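Local structure of glutathione peroxidase (Schistosoma mansoni, 2WGR) at residues V37-K42 against A69-Q74; C41-T46 against W132-F137; N128-N133 against V146-P151. The protein reduces hydrogen peroxide to water while oxidising two glutathiones to glutathione disulfide. One frame throughout, in Å; residues are numbered along the deposited sequence. Where two conformers were deposited one is given.

All three contacts reach one mixed sheet of the thioredoxin-like fold. Contact 1 pairs strands 33-39 and 65-71, two parallel neighbours. Contact 2 starts from the same piece of chain and sets the loop before helix 46-60 against the approach to strand 136-139. Their centres are about 6 Å apart, and they share Cys-41 and Lys-42. Contact 3 joins loop 128-133 to edge strand 145-149; contact 1 closes before it opens. Its centre is about 11 Å from that of contact 2 and about 13 Å from that of contact 1. Contacts 2 and 3 share Trp-132 and Asn-133, and both touch the pyrophosphate. The presumed active-site position and the anion pocket are thus linked through segment 132-137.

Contact 1 (V37-K42 against A69-Q74); sequences VNVACK and AFPCNQ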
loop_
_atom_site.group_PDB
_atom_site.type_symbol
_atom_site.label_atom_id
_atom_site.label_comp_id
_atom_site.label_asym_id
_atom_site.label_seq_id
_atom_site.Cartn_x
_atom_site.Cartn_y
_atom_site.Cartn_z
ATOM N N VAL A 37 0.711 -0.730 -0.371
ATOM C CA VAL A 37 0.628 -2.190 -0.450
ATOM C C VAL A 37 -0.793 -2.601 -0.888
ATOM O O VAL A 37 -1.766 -2.151 -0.306
ATOM C CB VAL A 37 0.902 -2.818 0.931
ATOM C CG1 VAL A 37 0.993 -4.348 0.813
ATOM C CG2 VAL A 37 2.189 -2.257 1.542
ATOM N N ASN A 38 -0.898 -3.444 -1.919
ATOM C CA ASN A 38 -2.205 -4.071 -2.221
ATOM C C ASN A 38 -2.366 -5.305 -1.367
ATOM O O ASN A 38 -1.460 -6.088 -1.286
ATOM C CB ASN A 38 -2.400 -4.388 -3.713
ATOM C CG ASN A 38 -1.366 -5.347 -4.271
ATOM O OD1 ASN A 38 -0.156 -5.049 -4.282
ATOM N ND2 ASN A 38 -1.827 -6.529 -4.733
ATOM N N VAL A 39 -3.525 -5.444 -0.718
ATOM C CA VAL A 39 -3.688 -6.468 0.317
ATOM C C VAL A 39 -4.880 -7.413 0.032
ATOM O O VAL A 39 -5.720 -7.141 -0.817
ATOM C CB VAL A 39 -3.867 -5.830 1.745
ATOM C CG1 VAL A 39 -2.634 -4.998 2.153
ATOM C CG2 VAL A 39 -5.125 -4.980 1.843
ATOM N N ALA A 40 -4.904 -8.516 0.770
ATOM C CA ALA A 40 -5.979 -9.511 0.681
ATOM C C ALA A 40 -6.005 -10.247 2.008
ATOM O O ALA A 40 -4.932 -10.543 2.563
ATOM C CB ALA A 40 -5.704 -10.487 -0.419
ATOM N N CYS A 41 -7.215 -10.585 2.482
ATOM C CA CYS A 41 -7.394 -11.283 3.767
ATOM C C CYS A 41 -7.262 -12.798 3.678
ATOM O O CYS A 41 -6.966 -13.442 4.681
ATOM C CB CYS A 41 -8.772 -10.981 4.369
ATOM S SG CYS A 41 -9.002 -9.290 4.900
ATOM N N LYS A 42 -7.480 -13.347 2.494
ATOM C CA LYS A 42 -7.674 -14.817 2.384
ATOM C C LYS A 42 -6.522 -15.459 1.648
ATOM O O LYS A 42 -6.721 -16.281 0.752
ATOM C CB LYS A 42 -9.014 -15.131 1.709
ATOM C CG LYS A 42 -10.205 -14.698 2.547
ATOM C CD LYS A 42 -11.522 -15.145 1.908
ATOM C CE LYS A 42 -11.695 -16.651 1.985
ATOM N NZ LYS A 42 -12.800 -17.071 1.049
ATOM N N ALA A 69 -2.772 0.702 2.847
ATOM C CA ALA A 69 -3.163 -0.662 2.416
ATOM C C ALA A 69 -4.469 -0.615 1.617
ATOM O O ALA A 69 -5.511 -0.153 2.125
ATOM C CB ALA A 69 -3.276 -1.607 3.638
ATOM N N PHE A 70 -4.366 -1.073 0.361
ATOM C CA PHE A 70 -5.469 -1.083 -0.585
ATOM C C PHE A 70 -5.924 -2.509 -0.823
ATOM O O PHE A 70 -5.247 -3.241 -1.502
ATOM C CB PHE A 70 -5.021 -0.443 -1.921
ATOM C CG PHE A 70 -4.827 1.036 -1.805
ATOM C CD1 PHE A 70 -5.904 1.887 -2.000
ATOM C CD2 PHE A 70 -3.582 1.564 -1.406
ATOM C CE1 PHE A 70 -5.756 3.274 -1.852
ATOM C CE2 PHE A 70 -3.429 2.978 -1.217
ATOM C CZ PHE A 70 -4.516 3.811 -1.474
ATOM N N PRO A 71 -7.100 -2.881 -0.297
ATOM C CA PRO A 71 -7.658 -4.218 -0.581
ATOM C C PRO A 71 -7.876 -4.396 -2.094
ATOM O O PRO A 71 -8.228 -3.444 -2.784
ATOM C CB PRO A 71 -9.013 -4.179 0.150
ATOM C CG PRO A 71 -8.809 -3.144 1.274
ATOM C CD PRO A 71 -7.973 -2.095 0.593
ATOM N N CYS A 72 -7.634 -5.601 -2.617
ATOM C CA CYS A 72 -7.768 -5.848 -4.061
ATOM C C CYS A 72 -8.097 -7.319 -4.239
ATOM O O CYS A 72 -7.419 -8.179 -3.658
ATOM C CB CYS A 72 -6.468 -5.501 -4.810
ATOM S SG CYS A 72 -6.569 -5.819 -6.584
ATOM N N ASN A 73 -9.168 -7.572 -4.984
ATOM C CA ASN A 73 -9.691 -8.943 -5.185
ATOM C C ASN A 73 -9.266 -9.587 -6.517
ATOM O O ASN A 73 -9.856 -10.606 -6.957
ATOM C CB ASN A 73 -11.223 -8.950 -5.006
ATOM C CG ASN A 73 -11.797 -10.362 -4.840
ATOM O OD1 ASN A 73 -11.233 -11.185 -4.133
ATOM N ND2 ASN A 73 -12.951 -10.613 -5.470
ATOM N N GLN A 74 -8.231 -9.032 -7.156
ATOM C CA GLN A 74 -7.864 -9.486 -8.526
ATOM C C GLN A 74 -6.934 -10.687 -8.565
ATOM O O GLN A 74 -6.579 -11.159 -9.664
ATOM C CB GLN A 74 -7.242 -8.337 -9.324
ATOM C CG GLN A 74 -8.270 -7.293 -9.677
ATOM C CD GLN A 74 -7.696 -6.179 -10.514
ATOM O OE1 GLN A 74 -6.767 -5.468 -10.088
ATOM N NE2 GLN A 74 -8.227 -6.027 -11.723
#
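Val-39 and Phe-70 meet through their backbones: Val-39 N donates to Phe-70 O at 2.9 Å. Phe-70 N donates to Val-37 O, also at 2.9 Å. Cys-72 N continues the ladder to Val-39 O at 3.0 Å. The side chain of Val-39 forks at CB. Its CG1 stands beside the backbone N, anti to the carbonyl carbon (chi1 -61°), and reaches Ala-69 CB at 3.8 Å. The other branch, CG2, lies against the proline: it is 3.6 Å from Pro-71 CA and 4.2 Å from Pro-71 CG. Val-39 therefore straddles two residues of the neighbouring strand on one face of the sheet. The strands are parallel and belong to the beta-alpha-beta unit of strand 33-39, helix 46-60 and strand 65-71, part of the thioredoxin-like fold. Asn-38 and Phe-70 point to the other face. There Asn-38 CB passes Phe-70 O at 3.8 Å, while its amide turns to loop 128-133, where ND2 donates to Trp-132 O. The Phe-70 ring stacks with Phe-101. On the Val-39 face, Pro-71 also packs on Ile-86 of helix 83-94.

Contact 2 (C41-T46 against W132-F137); sequences CKSGAT and WNFSKF. With POP (pyrophosphate 2-), chain B.
Ser-43 CA and Asn-133 CA are 8.1 Å apart, Ala-45 CA and Phe-134 CA lie about as far from each other, and side chains bridge the distance. Phe-134 spans most of it. Its CG stands beside the backbone N, anti to the carbonyl carbon (chi1 -59°), and the ring reaches the Ser-43 to Thr-46 turn edge first. Ser-43 OG lies in the plane of that ring, 3.7 Å from Phe-134 CE2. Thr-46 OG1 approaches the same edge, also 3.7 Å from Phe-134 CE2. Ala-45 CB touches the ring more loosely, at 4.4 Å from Phe-134 CD2. No direct hydrogen bond joins the segments. Instead, a water bridges them: it accepts from Asn-133 ND2 at 3.1 Å and also bonds Ser-43 OG.

The turn itself is tightly tied. Ser-43 OG accepts from Ala-45 N, and Ser-43 N donates to Thr-46 OG1 at 3.1 Å. Thr-46 OG1 also bonds Ala-40 O. Beyond the ring, Lys-136 NZ donates in the carbonyl plane to Phe-134 O at 2.7 Å. This lysine also bonds Asn-49 and Thr-153, so it ties the phenylalanine backbone to helix 46-60. In the conformer given, Ser-135 OG donates to pyrophosphate O4.

Ser-43 and Thr-46 form a capping box ahead of helix 46-60. Ser-43 replaces the residue at the active-site position assigned by similarity, so the arrangement is consistent with the peroxidatic site of glutathione peroxidases, here without its native residue.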
loop_
_atom_site.group_PDB
_atom_site.type_symbol
_atom_site.label_atom_id
_atom_site.label_comp_id
_atom_site.label_asym_id
_atom_site.label_seq_id
_atom_site.Cartn_x
_atom_site.Cartn_y
_atom_site.Cartn_z
ATOM N N CYS A 41 -7.215 -10.585 2.482
ATOM C CA CYS A 41 -7.394 -11.283 3.767
ATOM C C CYS A 41 -7.262 -12.798 3.678
ATOM O O CYS A 41 -6.966 -13.442 4.681
ATOM C CB CYS A 41 -8.772 -10.981 4.369
ATOM S SG CYS A 41 -9.002 -9.290 4.900
ATOM N N LYS A 42 -7.480 -13.347 2.494
ATOM C CA LYS A 42 -7.674 -14.817 2.384
ATOM C C LYS A 42 -6.522 -15.459 1.648
ATOM O O LYS A 42 -6.721 -16.281 0.752
ATOM C CB LYS A 42 -9.014 -15.131 1.709
ATOM C CG LYS A 42 -10.205 -14.698 2.547
ATOM C CD LYS A 42 -11.522 -15.145 1.908
ATOM C CE LYS A 42 -11.695 -16.651 1.985
ATOM N NZ LYS A 42 -12.800 -17.071 1.049
ATOM N N SER A 43 -5.301 -15.059 2.005
ATOM C CA SER A 43 -4.125 -15.640 1.354
ATOM C C SER A 43 -3.135 -16.203 2.363
ATOM O O SER A 43 -3.118 -15.790 3.522
ATOM C CB SER A 43 -3.479 -14.625 0.419
ATOM O OG SER A 43 -2.355 -14.011 0.995
ATOM N N GLY A 44 -2.347 -17.178 1.913
ATOM C CA GLY A 44 -1.320 -17.791 2.755
ATOM C C GLY A 44 -0.233 -16.801 3.161
ATOM O O GLY A 44 0.511 -17.045 4.109
ATOM N N ALA A 45 -0.151 -15.687 2.440
ATOM C CA ALA A 45 0.842 -14.613 2.738
ATOM C C ALA A 45 0.309 -13.486 3.627
ATOM O O ALA A 45 1.050 -12.600 4.057
ATOM C CB ALA A 45 1.417 -14.039 1.423
ATOM N N THR A 46 -0.993 -13.533 3.915
ATOM C CA THR A 46 -1.666 -12.503 4.689
ATOM C C THR A 46 -1.046 -12.295 6.080
ATOM O O THR A 46 -0.753 -11.170 6.461
ATOM C CB THR A 46 -3.178 -12.787 4.761
ATOM O OG1 THR A 46 -3.714 -12.761 3.421
ATOM C CG2 THR A 46 -3.930 -11.781 5.688
ATOM N N TRP A 132 0.831 -10.159 -7.928
ATOM C CA TRP A 132 0.054 -10.939 -6.974
ATOM C C TRP A 132 -0.322 -10.019 -5.792
ATOM O O TRP A 132 -0.039 -8.813 -5.825
ATOM C CB TRP A 132 0.829 -12.209 -6.508
ATOM C CG TRP A 132 -0.083 -13.276 -6.016
ATOM C CD1 TRP A 132 -0.164 -13.764 -4.748
ATOM C CD2 TRP A 132 -1.136 -13.927 -6.767
ATOM N NE1 TRP A 132 -1.191 -14.705 -4.667
ATOM C CE2 TRP A 132 -1.793 -14.816 -5.885
ATOM C CE3 TRP A 132 -1.577 -13.839 -8.095
ATOM C CZ2 TRP A 132 -2.878 -15.598 -6.281
ATOM C CZ3 TRP A 132 -2.659 -14.626 -8.502
ATOM C CH2 TRP A 132 -3.290 -15.498 -7.587
ATOM N N ASN A 133 -1.014 -10.572 -4.798
ATOM C CA ASN A 133 -1.267 -9.842 -3.544
ATOM C C ASN A 133 0.046 -9.405 -2.886
ATOM O O ASN A 133 1.064 -10.102 -3.000
ATOM C CB ASN A 133 -2.042 -10.706 -2.556
ATOM C CG ASN A 133 -3.317 -11.274 -3.145
ATOM O OD1 ASN A 133 -4.189 -10.540 -3.618
ATOM N ND2 ASN A 133 -3.414 -12.622 -3.143
ATOM N N PHE A 134 -0.005 -8.244 -2.230
ATOM C CA PHE A 134 1.075 -7.730 -1.389
ATOM C C PHE A 134 2.329 -7.292 -2.164
ATOM O O PHE A 134 3.437 -7.406 -1.654
ATOM C CB PHE A 134 1.426 -8.692 -0.228
ATOM C CG PHE A 134 0.263 -8.971 0.696
ATOM C CD1 PHE A 134 -0.125 -8.026 1.624
ATOM C CD2 PHE A 134 -0.443 -10.186 0.623
ATOM C CE1 PHE A 134 -1.229 -8.247 2.503
ATOM C CE2 PHE A 134 -1.511 -10.438 1.471
ATOM C CZ PHE A 134 -1.922 -9.472 2.417
ATOM N N SER A 135 2.149 -6.695 -3.346
ATOM C CA SER A 135 3.255 -5.963 -3.950
ATOM C C SER A 135 3.384 -4.641 -3.200
ATOM O O SER A 135 2.414 -4.159 -2.623
ATOM C CB SER A 135 2.931 -5.640 -5.404
ATOM O OG SER A 135 2.708 -6.871 -6.078
ATOM N N LYS A 136 4.576 -4.054 -3.222
ATOM C CA LYS A 136 4.832 -2.822 -2.446
ATOM C C LYS A 136 5.454 -1.758 -3.334
ATOM O O LYS A 136 6.340 -2.038 -4.160
ATOM C CB LYS A 136 5.784 -3.097 -1.275
ATOM C CG LYS A 136 5.232 -4.049 -0.179
ATOM C CD LYS A 136 5.660 -5.543 -0.405
ATOM C CE LYS A 136 5.021 -6.384 0.700
ATOM N NZ LYS A 136 5.133 -7.861 0.416
ATOM N N PHE A 137 5.008 -0.520 -3.131
ATOM C CA PHE A 137 5.689 0.644 -3.695
ATOM C C PHE A 137 6.169 1.567 -2.569
ATOM O O PHE A 137 5.431 1.821 -1.626
ATOM C CB PHE A 137 4.781 1.480 -4.613
ATOM C CG PHE A 137 4.385 0.771 -5.884
ATOM C CD1 PHE A 137 5.089 1.010 -7.072
ATOM C CD2 PHE A 137 3.317 -0.128 -5.879
ATOM C CE1 PHE A 137 4.733 0.362 -8.251
ATOM C CE2 PHE A 137 2.955 -0.816 -7.040
ATOM C CZ PHE A 137 3.667 -0.565 -8.228
HETATM P P1 POP B . 7.564 -6.998 -10.001
HETATM O O1 POP B . 6.939 -6.947 -11.381
HETATM O O2 POP B . 8.775 -7.907 -10.114
HETATM O O3 POP B . 8.069 -5.631 -9.572
HETATM O O POP B . 6.408 -7.557 -9.015
HETATM P P2 POP B . 5.256 -6.443 -8.858
HETATM O O4 POP B . 3.898 -7.011 -8.638
HETATM O O5 POP B . 5.717 -5.473 -7.759
HETATM O O6 POP B . 5.265 -5.720 -10.180
HETATM O O HOH W 1 -1.016 -13.749 -1.527
#

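Contact 3 (N128-N133 against V146-P151); sequences NNIKWN and VKRYSP. With POP (pyrophosphate 2-), chain B.
Asn-128 O is gripped by two nitrogens of Arg-148, end-on: NH2 is 3.0 Å and NH1 3.2 Å from Asn-128 O. Both donors come from the same face of the carbonyl plane, whereas the oxygen lies in the plane of the guanidinium group. Arg-148 reaches this loop by a straight chain, with CG anti to the backbone N (chi1 179°) and an extended run to NE. NH1 has a second partner in Gln-122 O. Ile-130 CD1 sits over one face of the guanidinium, toward its rim, 3.7 Å from Arg-148 NH2.

Loop 128-133 and the end of edge strand 145-149 form part of the pyrophosphate pocket seen in this crystal. Arg-148 NE donates to pyrophosphate O5 at 3.1 Å. From the loop side, Lys-131 N bonds O4 at 2.7 Å, nearly straight (167°). The lysine chain bends at chi2 and chi4, which brings NZ back to pyrophosphate O1 at 2.9 Å. NZ also donates to Asn-129 O, in its carbonyl plane, and bonds Thr-127 O. Thr-125 adds a hydrogen bond to the anion.

At the other end, Pro-151 CG is 3.7 Å from Trp-132 CB, and its CB lies against Asn-133 O.

Lys-131 and Arg-148 thus bring two positive groups to one anion. Its negative charge probably accounts for both being gathered here, while Asn-128 O holds the arginine and Asn-129 O the lysine.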
loop_
_atom_site.group_PDB
_atom_site.type_symbol
_atom_site.label_atom_id
_atom_site.label_comp_id
_atom_site.label_asym_id
_atom_site.label_seq_id
_atom_site.Cartn_x
_atom_site.Cartn_y
_atom_site.Cartn_z
ATOM N N ASN A 128 4.033 -4.587 -16.744
ATOM C CA ASN A 128 3.889 -3.645 -15.662
ATOM C C ASN A 128 2.806 -4.022 -14.653
ATOM O O ASN A 128 2.696 -3.380 -13.618
ATOM C CB ASN A 128 3.591 -2.252 -16.239
ATOM C CG ASN A 128 4.833 -1.569 -16.792
ATOM O OD1 ASN A 128 4.740 -0.794 -17.748
ATOM N ND2 ASN A 128 5.991 -1.847 -16.213
ATOM N N ASN A 129 2.048 -5.075 -14.954
ATOM C CA ASN A 129 0.966 -5.529 -14.089
ATOM C C ASN A 129 1.515 -5.856 -12.711
ATOM O O ASN A 129 2.625 -6.395 -12.593
ATOM C CB ASN A 129 0.285 -6.802 -14.622
ATOM C CG ASN A 129 -0.459 -6.566 -15.910
ATOM O OD1 ASN A 129 -0.619 -5.427 -16.351
ATOM N ND2 ASN A 129 -0.898 -7.652 -16.545
ATOM N N ILE A 130 0.745 -5.486 -11.683
ATOM C CA ILE A 130 0.977 -6.016 -10.325
ATOM C C ILE A 130 0.847 -7.550 -10.432
ATOM O O ILE A 130 -0.116 -8.067 -11.002
ATOM C CB ILE A 130 -0.090 -5.492 -9.315
ATOM C CG1 ILE A 130 -0.072 -3.955 -9.262
ATOM C CG2 ILE A 130 0.140 -6.085 -7.934
ATOM C CD1 ILE A 130 1.357 -3.329 -9.117
ATOM N N LYS A 131 1.825 -8.259 -9.870
ATOM C CA LYS A 131 1.928 -9.725 -10.077
ATOM C C LYS A 131 1.061 -10.601 -9.174
ATOM O O LYS A 131 0.616 -11.686 -9.604
ATOM C CB LYS A 131 3.387 -10.209 -10.022
ATOM C CG LYS A 131 4.322 -9.569 -11.049
ATOM C CD LYS A 131 3.818 -9.747 -12.507
ATOM C CE LYS A 131 4.906 -9.282 -13.503
ATOM N NZ LYS A 131 5.079 -7.780 -13.428
ATOM N N TRP A 132 0.831 -10.159 -7.928
ATOM C CA TRP A 132 0.054 -10.939 -6.974
ATOM C C TRP A 132 -0.322 -10.019 -5.792
ATOM O O TRP A 132 -0.039 -8.813 -5.825
ATOM C CB TRP A 132 0.829 -12.209 -6.508
ATOM C CG TRP A 132 -0.083 -13.276 -6.016
ATOM C CD1 TRP A 132 -0.164 -13.764 -4.748
ATOM C CD2 TRP A 132 -1.136 -13.927 -6.767
ATOM N NE1 TRP A 132 -1.191 -14.705 -4.667
ATOM C CE2 TRP A 132 -1.793 -14.816 -5.885
ATOM C CE3 TRP A 132 -1.577 -13.839 -8.095
ATOM C CZ2 TRP A 132 -2.878 -15.598 -6.281
ATOM C CZ3 TRP A 132 -2.659 -14.626 -8.502
ATOM C CH2 TRP A 132 -3.290 -15.498 -7.587
ATOM N N ASN A 133 -1.014 -10.572 -4.798
ATOM C CA ASN A 133 -1.267 -9.842 -3.544
ATOM C C ASN A 133 0.046 -9.405 -2.886
ATOM O O ASN A 133 1.064 -10.102 -3.000
ATOM C CB ASN A 133 -2.042 -10.706 -2.556
ATOM C CG ASN A 133 -3.317 -11.274 -3.145
ATOM O OD1 ASN A 133 -4.189 -10.540 -3.618
ATOM N ND2 ASN A 133 -3.414 -12.622 -3.143
ATOM N N VAL A 146 9.617 5.771 -5.811
ATOM C CA VAL A 146 11.051 5.558 -6.032
ATOM C C VAL A 146 11.504 4.095 -6.089
ATOM O O VAL A 146 12.608 3.816 -6.578
ATOM C CB VAL A 146 11.927 6.315 -4.982
ATOM C CG1 VAL A 146 11.835 7.828 -5.223
ATOM C CG2 VAL A 146 11.529 5.967 -3.555
ATOM N N LYS A 147 10.652 3.187 -5.641
ATOM C CA LYS A 147 10.959 1.752 -5.678
ATOM C C LYS A 147 9.705 0.896 -5.709
ATOM O O LYS A 147 8.664 1.298 -5.194
ATOM C CB LYS A 147 11.870 1.321 -4.513
ATOM C CG LYS A 147 12.672 0.031 -4.862
ATOM C CD LYS A 147 14.074 0.009 -4.215
ATOM C CE LYS A 147 14.672 -1.410 -4.244
ATOM N NZ LYS A 147 15.884 -1.545 -3.352
ATOM N N ARG A 148 9.836 -0.277 -6.341
ATOM C CA ARG A 148 8.750 -1.237 -6.423
ATOM C C ARG A 148 9.334 -2.582 -5.996
ATOM O O ARG A 148 10.486 -2.870 -6.339
ATOM C CB ARG A 148 8.310 -1.324 -7.861
ATOM C CG ARG A 148 7.194 -2.329 -8.083
ATOM C CD ARG A 148 6.674 -2.173 -9.491
ATOM N NE ARG A 148 5.774 -3.269 -9.892
ATOM C CZ ARG A 148 4.983 -3.227 -10.961
ATOM N NH1 ARG A 148 4.876 -2.126 -11.686
ATOM N NH2 ARG A 148 4.245 -4.291 -11.276
ATOM N N TYR A 149 8.554 -3.384 -5.278
ATOM C CA TYR A 149 9.009 -4.670 -4.755
ATOM C C TYR A 149 8.030 -5.757 -5.111
ATOM O O TYR A 149 6.807 -5.559 -5.064
ATOM C CB TYR A 149 9.193 -4.640 -3.223
ATOM C CG TYR A 149 10.036 -3.490 -2.736
ATOM C CD1 TYR A 149 11.394 -3.671 -2.431
ATOM C CD2 TYR A 149 9.460 -2.231 -2.538
ATOM C CE1 TYR A 149 12.186 -2.601 -1.970
ATOM C CE2 TYR A 149 10.247 -1.150 -2.068
ATOM C CZ TYR A 149 11.588 -1.342 -1.816
ATOM O OH TYR A 149 12.344 -0.275 -1.355
ATOM N N SER A 150 8.570 -6.945 -5.393
ATOM C CA SER A 150 7.718 -8.101 -5.684
ATOM C C SER A 150 6.801 -8.506 -4.518
ATOM O O SER A 150 7.107 -8.242 -3.335
ATOM C CB SER A 150 8.625 -9.291 -6.026
ATOM O OG SER A 150 9.402 -9.614 -4.876
ATOM N N PRO A 151 5.678 -9.185 -4.819
ATOM C CA PRO A 151 4.772 -9.671 -3.752
ATOM C C PRO A 151 5.495 -10.437 -2.635
ATOM O O PRO A 151 5.163 -10.293 -1.457
ATOM C CB PRO A 151 3.869 -10.650 -4.514
ATOM C CG PRO A 151 3.697 -9.949 -5.889
ATOM C CD PRO A 151 5.119 -9.438 -6.175
HETATM P P1 POP B . 7.564 -6.998 -10.001
HETATM O O1 POP B . 6.939 -6.947 -11.381
HETATM O O2 POP B . 8.775 -7.907 -10.114
HETATM O O3 POP B . 8.069 -5.631 -9.572
HETATM O O POP B . 6.408 -7.557 -9.015
HETATM P P2 POP B . 5.256 -6.443 -8.858
HETATM O O4 POP B . 3.898 -7.011 -8.638
HETATM O O5 POP B . 5.717 -5.473 -7.759
HETATM O O6 POP B . 5.265 -5.720 -10.180
#